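Long-range contact in MHC class I recognition receptor Ly49I (Mus musculus, PDB 1JA3), which recognises class I MHC molecules as an inhibitory receptor on the surface of natural killer cells: residues 5-9 and 17-21. Residues are numbered along the deposited sequence; the frame is centred on the assembly and turned at random.
Sequences VKYWF and YFIMN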
loop_
_atom_site.group_PDB
_atom_site.type_symbol
_atom_site.label_atom_id
_atom_site.label_comp_id
_atom_site.label_asym_id
_atom_site.label_seq_id
_atom_site.Cartn_x
_atom_site.Cartn_y
_atom_site.Cartn_z
ATOM N N VAL A 5 -19.975 4.579 4.098
ATOM C CA VAL A 5 -18.843 4.251 3.239
ATOM C C VAL A 5 -17.611 3.904 4.069
ATOM O O VAL A 5 -17.096 4.737 4.817
ATOM C CB VAL A 5 -18.495 5.425 2.302
ATOM C CG1 VAL A 5 -17.021 5.378 1.928
ATOM C CG2 VAL A 5 -19.367 5.380 1.057
ATOM N N LYS A 6 -17.113 2.669 3.933
ATOM C CA LYS A 6 -15.959 2.214 4.702
ATOM C C LYS A 6 -15.060 1.320 3.860
ATOM O O LYS A 6 -15.171 0.084 3.913
ATOM C CB LYS A 6 -16.425 1.441 5.949
ATOM C CG LYS A 6 -17.636 2.076 6.677
ATOM C CD LYS A 6 -17.908 1.446 8.054
ATOM C CE LYS A 6 -19.039 2.174 8.794
ATOM N NZ LYS A 6 -19.243 1.689 10.197
ATOM N N TYR A 7 -14.179 1.957 3.089
ATOM C CA TYR A 7 -13.229 1.259 2.227
ATOM C C TYR A 7 -11.843 1.282 2.853
ATOM O O TYR A 7 -11.569 2.124 3.727
ATOM C CB TYR A 7 -13.177 1.927 0.861
ATOM C CG TYR A 7 -12.427 3.246 0.789
ATOM C CD1 TYR A 7 -11.107 3.297 0.313
ATOM C CD2 TYR A 7 -13.072 4.448 1.073
ATOM C CE1 TYR A 7 -10.454 4.522 0.098
ATOM C CE2 TYR A 7 -12.439 5.672 0.870
ATOM C CZ TYR A 7 -11.130 5.714 0.375
ATOM O OH TYR A 7 -10.523 6.946 0.133
ATOM N N TRP A 8 -10.977 0.358 2.429
ATOM C CA TRP A 8 -9.621 0.317 2.970
ATOM C C TRP A 8 -8.533 0.280 1.921
ATOM O O TRP A 8 -8.765 -0.068 0.772
ATOM C CB TRP A 8 -9.440 -0.859 3.914
ATOM C CG TRP A 8 -9.719 -2.144 3.293
ATOM C CD1 TRP A 8 -10.942 -2.646 2.981
ATOM C CD2 TRP A 8 -8.759 -3.145 2.927
ATOM N NE1 TRP A 8 -10.808 -3.905 2.447
ATOM C CE2 TRP A 8 -9.479 -4.235 2.402
ATOM C CE3 TRP A 8 -7.362 -3.222 2.990
ATOM C CZ2 TRP A 8 -8.851 -5.393 1.948
ATOM C CZ3 TRP A 8 -6.741 -4.368 2.540
ATOM C CH2 TRP A 8 -7.486 -5.441 2.022
ATOM N N PHE A 9 -7.338 0.676 2.327
ATOM C CA PHE A 9 -6.213 0.689 1.427
ATOM C C PHE A 9 -4.948 0.414 2.200
ATOM O O PHE A 9 -4.948 0.466 3.436
ATOM C CB PHE A 9 -6.104 2.031 0.719
ATOM C CG PHE A 9 -6.141 1.913 -0.772
ATOM C CD1 PHE A 9 -7.147 1.157 -1.391
ATOM C CD2 PHE A 9 -5.186 2.558 -1.568
ATOM C CE1 PHE A 9 -7.208 1.043 -2.781
ATOM C CE2 PHE A 9 -5.239 2.450 -2.964
ATOM C CZ PHE A 9 -6.255 1.690 -3.572
ATOM N N TYR A 17 -8.071 2.430 6.748
ATOM C CA TYR A 17 -9.492 2.218 6.611
ATOM C C TYR A 17 -10.016 3.614 6.562
ATOM O O TYR A 17 -9.688 4.417 7.428
ATOM C CB TYR A 17 -10.048 1.601 7.878
ATOM C CG TYR A 17 -10.533 0.192 7.776
ATOM C CD1 TYR A 17 -11.314 -0.225 6.706
ATOM C CD2 TYR A 17 -10.266 -0.715 8.796
ATOM C CE1 TYR A 17 -11.820 -1.518 6.663
ATOM C CE2 TYR A 17 -10.768 -2.001 8.761
ATOM C CZ TYR A 17 -11.538 -2.396 7.697
ATOM O OH TYR A 17 -12.012 -3.675 7.669
ATOM N N PHE A 18 -10.826 3.946 5.581
ATOM C CA PHE A 18 -11.346 5.298 5.592
ATOM C C PHE A 18 -12.837 5.230 5.802
ATOM O O PHE A 18 -13.574 4.806 4.913
ATOM C CB PHE A 18 -10.996 6.025 4.299
ATOM C CG PHE A 18 -9.533 6.176 4.087
ATOM C CD1 PHE A 18 -8.732 5.058 3.939
ATOM C CD2 PHE A 18 -8.947 7.429 4.066
ATOM C CE1 PHE A 18 -7.374 5.188 3.761
ATOM C CE2 PHE A 18 -7.573 7.571 3.886
ATOM C CZ PHE A 18 -6.786 6.454 3.740
ATOM N N ILE A 19 -13.283 5.615 6.995
ATOM C CA ILE A 19 -14.710 5.595 7.275
ATOM C C ILE A 19 -15.341 6.912 6.855
ATOM O O ILE A 19 -14.847 7.996 7.184
ATOM C CB ILE A 19 -15.025 5.353 8.751
ATOM C CG1 ILE A 19 -14.490 3.991 9.168
ATOM C CG2 ILE A 19 -16.530 5.395 8.965
ATOM C CD1 ILE A 19 -12.995 3.901 9.100
ATOM N N MET A 20 -16.436 6.792 6.114
ATOM C CA MET A 20 -17.166 7.936 5.605
ATOM C C MET A 20 -18.470 8.066 6.372
ATOM O O MET A 20 -19.561 7.835 5.835
ATOM C CB MET A 20 -17.438 7.750 4.113
ATOM C CG MET A 20 -16.210 7.378 3.311
ATOM S SD MET A 20 -14.815 8.384 3.774
ATOM C CE MET A 20 -15.353 9.973 3.160
ATOM N N ASN A 21 -18.334 8.435 7.639
ATOM C CA ASN A 21 -19.469 8.606 8.524
ATOM C C ASN A 21 -19.115 9.800 9.400
ATOM O O ASN A 21 -18.556 9.639 10.485
ATOM C CB ASN A 21 -19.646 7.326 9.355
ATOM C CG ASN A 21 -20.817 7.396 10.323
ATOM O OD1 ASN A 21 -21.948 7.718 9.934
ATOM N ND2 ASN A 21 -20.552 7.074 11.596
#
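Tyr-7 and Phe-18 face each other as the hydrogen-bonded pair at the middle of an antiparallel beta hairpin, the N-terminal one of this C-type lectin-like domain. The amide of Phe-18 bonds almost straight to Tyr-7 O, at 2.7 Å from N to O, whereas the return bond from Tyr-7 N to Phe-18 O is weak at 3.4 Å. Further along, Met-20 N donates to Val-5 O.

Both side chains of the Tyr-7 and Phe-18 pair project from the same face of the sheet, and there Phe-18 CB lies over one face of the tyrosine ring, a CH-pi contact in which CB is 4.1 Å from the ring centroid. With CG between its backbone N and carbonyl carbon (chi1 75°), the tyrosine ring leans across toward the partner strand to reach this position. The ring planes are only 13° from parallel, yet the offset between them is too large for a real stack, and Tyr-7 OH rather than the ring lies over a face of Phe-18.

The other face carries Lys-6 with Ile-19 and Trp-8 with Tyr-17, both non-hydrogen-bonded pairs. The tyrosine ring is met obliquely by Trp-8, whose CB sits 3.4 Å from Tyr-17 CD1. The extended Lys-6 chain runs past Ile-19, its CE 4.1 Å from Ile-19 CG2.

Strand 14-23 is the central one of three, paired on its far side with strand 114-120, and the ring of Phe-18 also meets that of His-54. At the dimer interface Tyr-17 stacks on Phe-125 of the second subunit. Beyond Ile-19, Lys-6 NZ is hydrogen-bonded to Tyr-35 OH.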